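Side-chain contacts in aminotransferase class-III (Sphaerobacter thermophilus DSM 20745, PDB 6K8H), which is a class-III aminotransferase, a member of the PLP-type aminotransferase clan, and forms an assembly of two copies of the same chain: residues 34-39 against 69-74; 53-58 against 63-68; 221-226 against 265-270; 372-377 against 411-416. One frame throughout, in Å; residues are numbered along the deposited sequence.

Contact 1 of 4, residues 34-39 against 69-74; sequences NTRTTV and NNYTAL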
loop_
_atom_site.group_PDB
_atom_site.type_symbol
_atom_site.label_atom_id
_atom_site.label_comp_id
_atom_site.label_asym_id
_atom_site.label_seq_id
_atom_site.Cartn_x
_atom_site.Cartn_y
_atom_site.Cartn_z
ATOM N N ASN B 34 1.327 -16.905 8.595
ATOM C CA ASN B 34 1.234 -16.361 7.256
ATOM C C ASN B 34 0.942 -14.872 7.319
ATOM O O ASN B 34 0.141 -14.412 8.142
ATOM C CB ASN B 34 0.148 -17.071 6.448
ATOM C CG ASN B 34 0.025 -16.527 5.037
ATOM O OD1 ASN B 34 -0.913 -15.770 4.709
ATOM N ND2 ASN B 34 0.965 -16.913 4.192
ATOM N N THR B 35 1.611 -14.126 6.434
ATOM C CA THR B 35 1.380 -12.667 6.268
ATOM C C THR B 35 1.144 -12.324 4.793
ATOM O O THR B 35 0.981 -11.143 4.496
ATOM C CB THR B 35 2.483 -11.819 6.907
ATOM O OG1 THR B 35 2.031 -10.466 6.877
ATOM C CG2 THR B 35 3.817 -11.958 6.209
ATOM N N ARG B 36 1.174 -13.327 3.913
ATOM C CA ARG B 36 0.932 -13.120 2.461
ATOM C C ARG B 36 0.264 -14.402 1.954
ATOM O O ARG B 36 0.959 -15.422 1.872
ATOM C CB ARG B 36 2.259 -12.800 1.769
ATOM C CG ARG B 36 2.139 -12.233 0.364
ATOM C CD ARG B 36 3.540 -11.929 -0.127
ATOM N NE ARG B 36 3.659 -11.905 -1.573
ATOM C CZ ARG B 36 4.813 -11.870 -2.228
ATOM N NH1 ARG B 36 5.952 -11.860 -1.559
ATOM N NH2 ARG B 36 4.821 -11.841 -3.546
ATOM N N THR B 37 -1.014 -14.345 1.583
ATOM C CA THR B 37 -1.695 -15.599 1.256
ATOM C C THR B 37 -0.998 -16.326 0.107
ATOM O O THR B 37 -0.910 -17.561 0.106
ATOM C CB THR B 37 -3.166 -15.341 0.909
ATOM O OG1 THR B 37 -3.770 -14.510 1.909
ATOM C CG2 THR B 37 -3.926 -16.653 0.838
ATOM N N THR B 38 -0.479 -15.569 -0.864
ATOM C CA THR B 38 0.110 -16.146 -2.075
ATOM C C THR B 38 1.251 -17.111 -1.782
ATOM O O THR B 38 1.439 -18.087 -2.522
ATOM C CB THR B 38 0.613 -15.024 -2.982
ATOM O OG1 THR B 38 -0.330 -13.936 -2.962
ATOM C CG2 THR B 38 0.776 -15.520 -4.400
ATOM N N VAL B 39 2.031 -16.861 -0.727
ATOM C CA VAL B 39 3.254 -17.621 -0.497
ATOM C C VAL B 39 3.056 -18.763 0.480
ATOM O O VAL B 39 4.022 -19.477 0.783
ATOM C CB VAL B 39 4.408 -16.707 -0.028
ATOM C CG1 VAL B 39 4.643 -15.596 -1.035
ATOM C CG2 VAL B 39 4.114 -16.137 1.361
ATOM N N ASN B 69 10.476 -14.614 -8.897
ATOM C CA ASN B 69 10.998 -13.257 -8.735
ATOM C C ASN B 69 9.965 -12.331 -8.101
ATOM O O ASN B 69 9.641 -11.259 -8.624
ATOM C CB ASN B 69 11.488 -12.714 -10.071
ATOM C CG ASN B 69 12.531 -13.607 -10.690
ATOM O OD1 ASN B 69 12.271 -14.306 -11.680
ATOM N ND2 ASN B 69 13.722 -13.610 -10.101
ATOM N N ASN B 70 9.448 -12.771 -6.956
ATOM C CA ASN B 70 8.409 -12.053 -6.219
ATOM C C ASN B 70 7.251 -11.684 -7.145
ATOM O O ASN B 70 6.807 -10.535 -7.217
ATOM C CB ASN B 70 8.970 -10.821 -5.515
ATOM C CG ASN B 70 8.164 -10.463 -4.288
ATOM O OD1 ASN B 70 7.576 -11.345 -3.672
ATOM N ND2 ASN B 70 8.115 -9.181 -3.937
ATOM N N TYR B 71 6.776 -12.692 -7.877
ATOM C CA TYR B 71 5.657 -12.560 -8.803
ATOM C C TYR B 71 5.907 -11.453 -9.829
ATOM O O TYR B 71 5.070 -10.583 -10.061
ATOM C CB TYR B 71 4.343 -12.379 -8.036
ATOM C CG TYR B 71 3.908 -13.737 -7.503
ATOM C CD1 TYR B 71 4.395 -14.223 -6.294
ATOM C CD2 TYR B 71 3.102 -14.570 -8.263
ATOM C CE1 TYR B 71 4.041 -15.493 -5.833
ATOM C CE2 TYR B 71 2.731 -15.828 -7.811
ATOM C CZ TYR B 71 3.207 -16.290 -6.602
ATOM O OH TYR B 71 2.841 -17.548 -6.164
ATOM N N THR B 72 7.080 -11.530 -10.466
ATOM C CA THR B 72 7.580 -10.731 -11.600
ATOM C C THR B 72 8.099 -9.354 -11.192
ATOM O O THR B 72 8.481 -8.581 -12.089
ATOM C CB THR B 72 6.558 -10.537 -12.746
ATOM O OG1 THR B 72 5.565 -9.564 -12.387
ATOM C CG2 THR B 72 5.880 -11.850 -13.125
ATOM N N ALA B 73 8.130 -9.013 -9.897
ATOM C CA ALA B 73 8.572 -7.680 -9.488
ATOM C C ALA B 73 10.072 -7.474 -9.694
ATOM O O ALA B 73 10.510 -6.368 -10.026
ATOM C CB ALA B 73 8.202 -7.419 -8.026
ATOM N N LEU B 74 10.882 -8.491 -9.439
ATOM C CA LEU B 74 12.338 -8.335 -9.463
ATOM C C LEU B 74 12.862 -8.813 -10.813
ATOM O O LEU B 74 13.444 -9.889 -10.952
ATOM C CB LEU B 74 12.976 -9.072 -8.284
ATOM C CG LEU B 74 13.046 -8.209 -7.018
ATOM C CD1 LEU B 74 11.640 -7.902 -6.461
ATOM C CD2 LEU B 74 13.908 -8.887 -5.977
#

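Contact 2 of 4, residues 53-58 against 63-68; sequences GAVIVD and ERLDFV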
loop_
_atom_site.group_PDB
_atom_site.type_symbol
_atom_site.label_atom_id
_atom_site.label_comp_id
_atom_site.label_asym_id
_atom_site.label_seq_id
_atom_site.Cartn_x
_atom_site.Cartn_y
_atom_site.Cartn_z
ATOM N N GLY B 53 21.645 -13.024 -8.015
ATOM C CA GLY B 53 21.373 -13.159 -9.436
ATOM C C GLY B 53 20.073 -13.910 -9.624
ATOM O O GLY B 53 19.034 -13.561 -9.046
ATOM N N ALA B 54 20.118 -14.999 -10.386
ATOM C CA ALA B 54 18.907 -15.763 -10.664
ATOM C C ALA B 54 18.665 -16.896 -9.679
ATOM O O ALA B 54 17.823 -17.753 -9.959
ATOM C CB ALA B 54 18.961 -16.341 -12.083
ATOM N N VAL B 55 19.391 -16.949 -8.564
ATOM C CA VAL B 55 19.320 -18.075 -7.637
ATOM C C VAL B 55 18.721 -17.612 -6.313
ATOM O O VAL B 55 19.170 -16.614 -5.738
ATOM C CB VAL B 55 20.703 -18.709 -7.415
ATOM C CG1 VAL B 55 20.612 -19.825 -6.397
ATOM C CG2 VAL B 55 21.266 -19.232 -8.741
ATOM N N ILE B 56 17.720 -18.350 -5.830
ATOM C CA ILE B 56 17.148 -18.159 -4.500
ATOM C C ILE B 56 17.580 -19.324 -3.607
ATOM O O ILE B 56 17.535 -20.490 -4.022
ATOM C CB ILE B 56 15.608 -18.021 -4.560
ATOM C CG1 ILE B 56 15.031 -17.738 -3.180
ATOM C CG2 ILE B 56 14.939 -19.262 -5.172
ATOM C CD1 ILE B 56 13.588 -17.158 -3.220
ATOM N N VAL B 57 17.987 -19.005 -2.376
ATOM C CA VAL B 57 18.522 -19.960 -1.408
ATOM C C VAL B 57 17.602 -19.973 -0.194
ATOM O O VAL B 57 17.371 -18.921 0.430
ATOM C CB VAL B 57 19.959 -19.593 -0.996
ATOM C CG1 VAL B 57 20.540 -20.628 -0.025
ATOM C CG2 VAL B 57 20.845 -19.440 -2.223
ATOM N N ASP B 58 17.107 -21.164 0.160
ATOM C CA ASP B 58 16.155 -21.253 1.251
ATOM C C ASP B 58 16.880 -21.511 2.574
ATOM O O ASP B 58 18.102 -21.701 2.624
ATOM C CB ASP B 58 15.038 -22.285 0.933
ATOM C CG ASP B 58 15.427 -23.763 1.117
ATOM O OD1 ASP B 58 16.501 -24.115 1.662
ATOM O OD2 ASP B 58 14.594 -24.604 0.678
ATOM N N GLU B 63 19.270 -24.568 -3.062
ATOM C CA GLU B 63 19.297 -23.497 -4.048
ATOM C C GLU B 63 18.445 -23.851 -5.255
ATOM O O GLU B 63 18.472 -24.986 -5.740
ATOM C CB GLU B 63 20.730 -23.207 -4.493
ATOM C CG GLU B 63 21.715 -23.202 -3.355
ATOM C CD GLU B 63 23.042 -22.571 -3.730
ATOM O OE1 GLU B 63 23.365 -22.527 -4.942
ATOM O OE2 GLU B 63 23.754 -22.112 -2.810
ATOM N N ARG B 64 17.695 -22.874 -5.752
ATOM C CA ARG B 64 16.874 -23.092 -6.934
ATOM C C ARG B 64 17.008 -21.892 -7.863
ATOM O O ARG B 64 17.214 -20.764 -7.414
ATOM C CB ARG B 64 15.397 -23.315 -6.565
ATOM C CG ARG B 64 15.134 -24.430 -5.541
ATOM C CD ARG B 64 13.665 -24.435 -5.068
ATOM N NE ARG B 64 13.372 -25.583 -4.196
ATOM C CZ ARG B 64 13.486 -25.584 -2.866
ATOM N NH1 ARG B 64 13.885 -24.490 -2.222
ATOM N NH2 ARG B 64 13.184 -26.680 -2.166
ATOM N N LEU B 65 16.884 -22.137 -9.163
ATOM C CA LEU B 65 16.760 -21.025 -10.102
ATOM C C LEU B 65 15.388 -20.384 -9.932
ATOM O O LEU B 65 14.364 -21.078 -9.949
ATOM C CB LEU B 65 16.946 -21.513 -11.537
ATOM C CG LEU B 65 18.375 -21.874 -11.951
ATOM C CD1 LEU B 65 18.365 -22.492 -13.332
ATOM C CD2 LEU B 65 19.266 -20.632 -11.918
ATOM N N ASP B 66 15.360 -19.061 -9.757
ATOM C CA ASP B 66 14.136 -18.349 -9.382
ATOM C C ASP B 66 13.422 -17.879 -10.646
ATOM O O ASP B 66 13.884 -16.946 -11.315
ATOM C CB ASP B 66 14.453 -17.167 -8.468
ATOM C CG ASP B 66 13.210 -16.566 -7.819
ATOM O OD1 ASP B 66 12.094 -16.765 -8.340
ATOM O OD2 ASP B 66 13.341 -15.883 -6.773
ATOM N N PHE B 67 12.318 -18.549 -10.990
ATOM C CA PHE B 67 11.435 -18.126 -12.070
ATOM C C PHE B 67 10.141 -17.504 -11.551
ATOM O O PHE B 67 9.155 -17.423 -12.292
ATOM C CB PHE B 67 11.118 -19.293 -12.996
ATOM C CG PHE B 67 12.285 -19.734 -13.821
ATOM C CD1 PHE B 67 13.258 -20.556 -13.280
ATOM C CD2 PHE B 67 12.411 -19.325 -15.136
ATOM C CE1 PHE B 67 14.347 -20.980 -14.052
ATOM C CE2 PHE B 67 13.488 -19.731 -15.912
ATOM C CZ PHE B 67 14.458 -20.554 -15.368
ATOM N N VAL B 68 10.115 -17.077 -10.293
ATOM C CA VAL B 68 8.981 -16.354 -9.727
ATOM C C VAL B 68 9.322 -14.888 -9.516
ATOM O O VAL B 68 8.554 -14.007 -9.897
ATOM C CB VAL B 68 8.500 -17.001 -8.410
ATOM C CG1 VAL B 68 7.239 -16.298 -7.894
ATOM C CG2 VAL B 68 8.270 -18.491 -8.594
HETATM O O HOH W 1 15.547 -22.380 -2.760
HETATM O O HOH W 2 14.403 -27.336 0.397
#

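Contact 3 of 4, residues 221-226 against 265-270; sequences IDPNPR and GGMQSV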
loop_
_atom_site.group_PDB
_atom_site.type_symbol
_atom_site.label_atom_id
_atom_site.label_comp_id
_atom_site.label_asym_id
_atom_site.label_seq_id
_atom_site.Cartn_x
_atom_site.Cartn_y
_atom_site.Cartn_z
ATOM N N ILE B 221 -9.150 -3.469 -16.882
ATOM C CA ILE B 221 -8.787 -4.663 -17.638
ATOM C C ILE B 221 -7.285 -4.912 -17.545
ATOM O O ILE B 221 -6.482 -3.998 -17.750
ATOM C CB ILE B 221 -9.227 -4.556 -19.111
ATOM C CG1 ILE B 221 -8.870 -5.848 -19.844
ATOM C CG2 ILE B 221 -8.642 -3.301 -19.768
ATOM C CD1 ILE B 221 -9.411 -5.911 -21.265
ATOM N N ASP B 222 -6.912 -6.154 -17.217
ATOM C CA ASP B 222 -5.536 -6.626 -17.328
ATOM C C ASP B 222 -5.319 -7.140 -18.747
ATOM O O ASP B 222 -5.963 -8.122 -19.136
ATOM C CB ASP B 222 -5.294 -7.730 -16.305
ATOM C CG ASP B 222 -3.887 -8.308 -16.338
ATOM O OD1 ASP B 222 -3.205 -8.266 -17.389
ATOM O OD2 ASP B 222 -3.469 -8.845 -15.277
ATOM N N PRO B 223 -4.389 -6.557 -19.534
ATOM C CA PRO B 223 -4.197 -6.938 -20.941
ATOM C C PRO B 223 -3.803 -8.410 -21.147
ATOM O O PRO B 223 -4.148 -8.956 -22.167
ATOM C CB PRO B 223 -3.084 -6.011 -21.455
ATOM C CG PRO B 223 -2.991 -4.908 -20.426
ATOM C CD PRO B 223 -3.449 -5.520 -19.120
ATOM N N ASN B 224 -2.997 -8.963 -20.239
ATOM C CA ASN B 224 -2.552 -10.379 -20.334
ATOM C C ASN B 224 -2.697 -11.014 -18.946
ATOM O O ASN B 224 -1.668 -11.294 -18.321
ATOM C CB ASN B 224 -1.120 -10.444 -20.867
ATOM C CG ASN B 224 -0.763 -11.772 -21.497
ATOM O OD1 ASN B 224 -1.578 -12.690 -21.534
ATOM N ND2 ASN B 224 0.455 -11.872 -22.004
ATOM N N PRO B 225 -3.920 -11.298 -18.455
ATOM C CA PRO B 225 -4.080 -11.781 -17.085
ATOM C C PRO B 225 -3.485 -13.166 -16.800
ATOM O O PRO B 225 -3.817 -14.113 -17.469
ATOM C CB PRO B 225 -5.603 -11.811 -16.888
ATOM C CG PRO B 225 -6.157 -11.937 -18.288
ATOM C CD PRO B 225 -5.182 -11.201 -19.183
ATOM N N ARG B 226 -2.658 -13.243 -15.762
ATOM C CA ARG B 226 -2.058 -14.532 -15.341
ATOM C C ARG B 226 -3.182 -15.474 -14.883
ATOM O O ARG B 226 -3.106 -16.666 -15.179
ATOM C CB ARG B 226 -1.085 -14.316 -14.185
ATOM C CG ARG B 226 -1.057 -15.486 -13.216
ATOM C CD ARG B 226 -0.033 -15.344 -12.117
ATOM N NE ARG B 226 -0.200 -14.110 -11.380
ATOM C CZ ARG B 226 -1.078 -13.936 -10.405
ATOM N NH1 ARG B 226 -1.877 -14.926 -10.049
ATOM N NH2 ARG B 226 -1.135 -12.778 -9.775
ATOM N N GLY B 265 7.323 0.083 -23.965
ATOM C CA GLY B 265 6.151 0.911 -23.742
ATOM C C GLY B 265 4.944 0.162 -23.202
ATOM O O GLY B 265 3.805 0.604 -23.378
ATOM N N GLY B 266 5.166 -0.984 -22.568
ATOM C CA GLY B 266 4.086 -1.733 -21.967
ATOM C C GLY B 266 3.308 -2.596 -22.950
ATOM O O GLY B 266 3.453 -2.529 -24.183
ATOM N N MET B 267 2.455 -3.442 -22.369
ATOM C CA MET B 267 1.607 -4.297 -23.190
ATOM C C MET B 267 0.624 -3.468 -23.998
ATOM O O MET B 267 0.266 -3.853 -25.114
ATOM C CB MET B 267 0.856 -5.309 -22.325
ATOM C CG MET B 267 0.262 -6.453 -23.120
ATOM S SD MET B 267 1.549 -7.305 -24.056
ATOM C CE MET B 267 0.636 -8.652 -24.794
ATOM N N GLN B 268 0.200 -2.314 -23.471
ATOM C CA GLN B 268 -0.651 -1.429 -24.264
ATOM C C GLN B 268 0.033 -1.024 -25.566
ATOM O O GLN B 268 -0.620 -0.908 -26.608
ATOM C CB GLN B 268 -1.027 -0.185 -23.459
ATOM C CG GLN B 268 0.149 0.636 -22.974
ATOM C CD GLN B 268 -0.287 1.719 -21.998
ATOM O OE1 GLN B 268 -0.496 2.858 -22.386
ATOM N NE2 GLN B 268 -0.466 1.348 -20.733
ATOM N N SER B 269 1.350 -0.822 -25.534
ATOM C CA SER B 269 2.055 -0.505 -26.774
ATOM C C SER B 269 2.112 -1.720 -27.682
ATOM O O SER B 269 2.005 -1.592 -28.910
ATOM C CB SER B 269 3.457 0.023 -26.481
ATOM O OG SER B 269 3.370 1.369 -26.025
ATOM N N VAL B 270 2.292 -2.910 -27.103
ATOM C CA VAL B 270 2.266 -4.114 -27.940
ATOM C C VAL B 270 0.917 -4.252 -28.653
ATOM O O VAL B 270 0.852 -4.546 -29.853
ATOM C CB VAL B 270 2.593 -5.364 -27.107
ATOM C CG1 VAL B 270 2.350 -6.607 -27.940
ATOM C CG2 VAL B 270 4.028 -5.328 -26.662
#

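Contact 4 of 4, residues 372-377 against 411-416; sequences SLFHIH and IFITPA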
loop_
_atom_site.group_PDB
_atom_site.type_symbol
_atom_site.label_atom_id
_atom_site.label_comp_id
_atom_site.label_asym_id
_atom_site.label_seq_id
_atom_site.Cartn_x
_atom_site.Cartn_y
_atom_site.Cartn_z
ATOM N N SER B 372 9.260 -11.762 -21.480
ATOM C CA SER B 372 9.885 -12.621 -20.479
ATOM C C SER B 372 8.876 -13.286 -19.547
ATOM O O SER B 372 9.263 -13.766 -18.473
ATOM C CB SER B 372 10.896 -11.821 -19.651
ATOM O OG SER B 372 10.283 -10.674 -19.098
ATOM N N LEU B 373 7.603 -13.344 -19.935
ATOM C CA LEU B 373 6.563 -14.006 -19.160
ATOM C C LEU B 373 6.089 -15.249 -19.902
ATOM O O LEU B 373 5.919 -15.219 -21.126
ATOM C CB LEU B 373 5.373 -13.066 -18.929
ATOM C CG LEU B 373 5.635 -11.761 -18.173
ATOM C CD1 LEU B 373 4.429 -10.842 -18.287
ATOM C CD2 LEU B 373 5.924 -12.061 -16.724
ATOM N N PHE B 374 5.848 -16.332 -19.166
ATOM C CA PHE B 374 5.377 -17.562 -19.796
ATOM C C PHE B 374 4.470 -18.325 -18.836
ATOM O O PHE B 374 4.536 -18.158 -17.614
ATOM C CB PHE B 374 6.551 -18.437 -20.257
ATOM C CG PHE B 374 7.398 -18.964 -19.130
ATOM C CD1 PHE B 374 7.074 -20.157 -18.505
ATOM C CD2 PHE B 374 8.518 -18.273 -18.703
ATOM C CE1 PHE B 374 7.838 -20.643 -17.471
ATOM C CE2 PHE B 374 9.289 -18.752 -17.676
ATOM C CZ PHE B 374 8.954 -19.934 -17.057
ATOM N N HIS B 375 3.635 -19.188 -19.412
ATOM C CA HIS B 375 2.684 -20.012 -18.660
ATOM C C HIS B 375 2.605 -21.373 -19.344
ATOM O O HIS B 375 2.241 -21.451 -20.525
ATOM C CB HIS B 375 1.297 -19.345 -18.616
ATOM C CG HIS B 375 0.435 -19.774 -17.464
ATOM N ND1 HIS B 375 0.321 -21.089 -17.060
ATOM C CD2 HIS B 375 -0.369 -19.059 -16.640
ATOM C CE1 HIS B 375 -0.511 -21.167 -16.036
ATOM N NE2 HIS B 375 -0.937 -19.948 -15.752
ATOM N N ILE B 376 2.975 -22.440 -18.612
ATOM C CA ILE B 376 2.846 -23.813 -19.100
ATOM C C ILE B 376 1.446 -24.321 -18.782
ATOM O O ILE B 376 0.910 -24.075 -17.697
ATOM C CB ILE B 376 3.914 -24.732 -18.483
ATOM C CG1 ILE B 376 5.308 -24.107 -18.592
ATOM C CG2 ILE B 376 3.888 -26.095 -19.163
ATOM C CD1 ILE B 376 6.393 -24.923 -17.882
ATOM N N HIS B 377 0.844 -25.019 -19.734
ATOM C CA HIS B 377 -0.478 -25.604 -19.588
ATOM C C HIS B 377 -0.395 -27.076 -19.944
ATOM O O HIS B 377 0.187 -27.427 -20.977
ATOM C CB HIS B 377 -1.470 -24.908 -20.514
ATOM C CG HIS B 377 -1.485 -23.418 -20.370
ATOM N ND1 HIS B 377 -2.136 -22.778 -19.336
ATOM C CD2 HIS B 377 -0.937 -22.443 -21.133
ATOM C CE1 HIS B 377 -1.995 -21.470 -19.472
ATOM N NE2 HIS B 377 -1.264 -21.240 -20.550
ATOM N N ILE B 411 14.346 -25.838 -9.423
ATOM C CA ILE B 411 13.520 -24.858 -10.129
ATOM C C ILE B 411 12.405 -24.369 -9.206
ATOM O O ILE B 411 11.624 -25.168 -8.677
ATOM C CB ILE B 411 12.919 -25.435 -11.425
ATOM C CG1 ILE B 411 14.013 -25.942 -12.376
ATOM C CG2 ILE B 411 12.059 -24.375 -12.116
ATOM C CD1 ILE B 411 14.825 -24.842 -13.037
ATOM N N PHE B 412 12.321 -23.057 -9.037
ATOM C CA PHE B 412 11.275 -22.411 -8.254
ATOM C C PHE B 412 10.355 -21.695 -9.236
ATOM O O PHE B 412 10.763 -20.715 -9.866
ATOM C CB PHE B 412 11.892 -21.445 -7.239
ATOM C CG PHE B 412 10.891 -20.665 -6.422
ATOM C CD1 PHE B 412 9.797 -21.284 -5.837
ATOM C CD2 PHE B 412 11.079 -19.309 -6.213
ATOM C CE1 PHE B 412 8.882 -20.546 -5.080
ATOM C CE2 PHE B 412 10.184 -18.558 -5.467
ATOM C CZ PHE B 412 9.078 -19.185 -4.891
ATOM N N ILE B 413 9.124 -22.192 -9.377
ATOM C CA ILE B 413 8.121 -21.599 -10.253
ATOM C C ILE B 413 6.810 -21.563 -9.473
ATOM O O ILE B 413 6.672 -22.214 -8.437
ATOM C CB ILE B 413 7.966 -22.367 -11.594
ATOM C CG1 ILE B 413 7.257 -21.500 -12.648
ATOM C CG2 ILE B 413 7.278 -23.715 -11.368
ATOM C CD1 ILE B 413 7.487 -21.954 -14.079
ATOM N N THR B 414 5.854 -20.754 -9.944
ATOM C CA THR B 414 4.574 -20.699 -9.253
ATOM C C THR B 414 3.838 -22.032 -9.366
ATOM O O THR B 414 4.066 -22.808 -10.301
ATOM C CB THR B 414 3.676 -19.588 -9.801
ATOM O OG1 THR B 414 3.296 -19.883 -11.152
ATOM C CG2 THR B 414 4.371 -18.232 -9.722
ATOM N N PRO B 415 2.924 -22.307 -8.436
ATOM C CA PRO B 415 2.131 -23.544 -8.540
ATOM C C PRO B 415 1.373 -23.680 -9.850
ATOM O O PRO B 415 1.136 -24.808 -10.292
ATOM C CB PRO B 415 1.176 -23.443 -7.348
ATOM C CG PRO B 415 1.930 -22.612 -6.346
ATOM C CD PRO B 415 2.710 -21.608 -7.151
ATOM N N ALA B 416 0.998 -22.576 -10.502
ATOM C CA ALA B 416 0.281 -22.692 -11.764
ATOM C C ALA B 416 1.207 -22.992 -12.936
ATOM O O ALA B 416 0.714 -23.274 -14.032
ATOM C CB ALA B 416 -0.514 -21.403 -12.047
HETATM O O HOH W 3 0.078 -25.540 -15.706
#

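Contact 1 of 4, residues 34-39 against 69-74
Arg36 turns CG opposite its backbone N (chi1 -166°) and stays extended through NE, while Asn70 swings its CG the same way (chi1 -153°), and the two polar ends meet. The guanidinium grips one oxygen with both terminal nitrogens: Arg36 NH1 lies 2.7 Å and Arg36 NH2 2.8 Å from Asn70 OD1. The oxygen sits at the guanidinium edge, the amide plane almost at right angles. The N-H of NH1 meets a lone pair of OD1 in the carbonyl plane, whereas NH2 comes from above that plane; sharing one acceptor bends both bonds. Val39 CG1 lies over one face of the guanidinium, offset toward its rim. Arg36 NH2 passes 3.7 Å from Tyr71 CD1, and Thr38 CG2 packs obliquely on the ring, 3.4 Å from Tyr71 CZ. Asparagine suits position 70: it tolerates the left-handed backbone of this turn, and ND2 donates to Thr317 O of the second subunit. The contact belongs to the subunit interface, the Tyr71 side chain lying about 6 Å from bound (5-hydroxy-4,6-dimethylpyridin-3-yl)methyl dihydrogen phosphate. Segment 34-39 lies in the loop between helix 18-29 and strand 48-52, while turn 69-72 follows strand 63-66 and leans through Thr72 on strand 418-420.

Contact 2 of 4, residues 53-58 against 63-68
Ile56 and Arg64 form a hydrogen-bonded pair in an antiparallel hairpin: Ile56 N lies 2.9 Å from Arg64 O, and Arg64 N 2.9 Å from Ile56 O. A further bond, 2.8 Å from Asp66 N to Ala54 O, continues the pairing. Asp58 and Arg64 make a salt bridge: with Asp58 CG between its backbone N and carbonyl carbon (chi1 78°), Asp58 OD2 reaches Arg64 NH1 at 3.0 Å, at the guanidinium edge, though NH1 approaches from above the carboxylate plane. Waters link Arg64 NH1 to Ile56 O and Arg64 NH2 to Asp58 OD2; Arg64 NE donates to Met407 O. Apolar contacts run along the face carrying Val55, Val57, Glu63 and Leu65: Val55 CG2 meets Leu65 CD2 at 4.0 Å, and Val55 CG1 touches Glu63 CB at 3.9 Å; branched valines suit a strand, and Glu63 lends its aliphatic part while its carboxylate pairs with Arg52. On the face of Ile56 and Arg64, Ile56 CD1 comes 3.8 Å from Asp66 OD2, which accepts from His78; Asp66 OD1 accepts from Val68 N in an Asx turn and from Asn69 N. The hairpin lies inside a four-stranded mixed sheet, between strands 48-52 and 411-412, with helix 427-445 against Leu65.

Contact 3 of 4, residues 221-226 against 265-270
Met267, near the beginning of helix 266-271, reaches over to Pro223, and its side chain makes the contact by apolar packing. Its CB lies 4.1 Å from Pro223 CB. A chi1 of -164° sends CG away from the backbone N, and the next atom comes closer, Met267 CG standing 3.8 Å from Pro223 CB. A turn about CB-CG (chi2 57°) carries SD away from the proline, and CE ends near the side chain of Asn224. A flexible, unbranched methionine suits this place because it can follow both neighbours round a corner, and the compact proline ring offers it a rigid apolar surface, with Phe254 also packed against it. Asp222 OD1 accepts from Asn224 N at 2.9 Å, an Asx turn that fixes the chain around Pro223. Ser269 OG donates to Gly265 O at 2.8 Å, and Gly266 has a positive phi, which suits glycine. Met267 N is held by Glu256 OE1. Asp222 and Arg226 belong to the pocket of (5-hydroxy-4,6-dimethylpyridin-3-yl)methyl dihydrogen phosphate, so the packing adjoins it, the side chain of Pro223 lying about 7 Å from the ligand, where a loop leaves strand 216-221 of the large mixed sheet, as in the fold-type I architecture of this family.

Contact 4 of 4, residues 372-377 against 411-416
Phe374 and Ile413 point at each other from opposite directions. The phenylalanine places its CG between the backbone N and the carbonyl carbon (chi1 65°), which lets CE1 reach the isoleucine; Ile413 stretches out its longer branch, and Ile413 CD1 stops 3.7 Å from Phe374 CE1. The methyl approaches the ring obliquely. A large flat ring and a slender branched chain suit a buried spot between strand 373-377 and segment 411-416, and Phe433 of helix 427-445 adds an edge-to-face partner for Phe374 and touches Ile413 too.

His375 takes a different course, and its imidazole meets Ala416. Its ring is held by a bond within its own strand: His375 ND1 donates to Ile376 O at 3.1 Å, with the acceptor in the ring plane but the donor above the carbonyl plane. Held so, His375 CE1 lies obliquely against Ala416 O at 3.2 Å, and His375 NE2 is 4.0 Å from Ala416 CB; the small alanine lets the ring come close. His377 CE1 sits over one imidazole face, offset towards its rim. A water donates to both carbonyls, 2.6 Å from Ile376 O and 2.9 Å from Ala416 O, so these two acceptors are bridged rather than left facing each other.

Strand 373-377 is the middle strand of a three-stranded antiparallel sheet, backed by helix 337-361, and the chain from strand 411-412 runs past it into strand 418-420. This helix-backed sheet is consistent with the small C-terminal alpha/beta domain of fold-type I aminotransferases.

How the contacts relate
From the N terminus, contact 1 closes a loop running from residue 34 to 74, and contact 2, the tight hairpin of 53-58 and 63-68, is nested inside it; segment 63-68 leads directly into 69-74. Contact 3 then closes a separate loop within the large mixed sheet region, and contact 4 a last one, so these follow in series and none cross. Contact 4 touches each of the others: its strand 411-412 pairs with strand 63-66 of contact 2, Thr414 packs on Tyr71 of contact 1, and His375 touches Arg226 of contact 3. Contacts 1, 2 and, through Phe412, 4 also touch the second subunit, linking the N-terminal part, C-terminal sheet and partner chain.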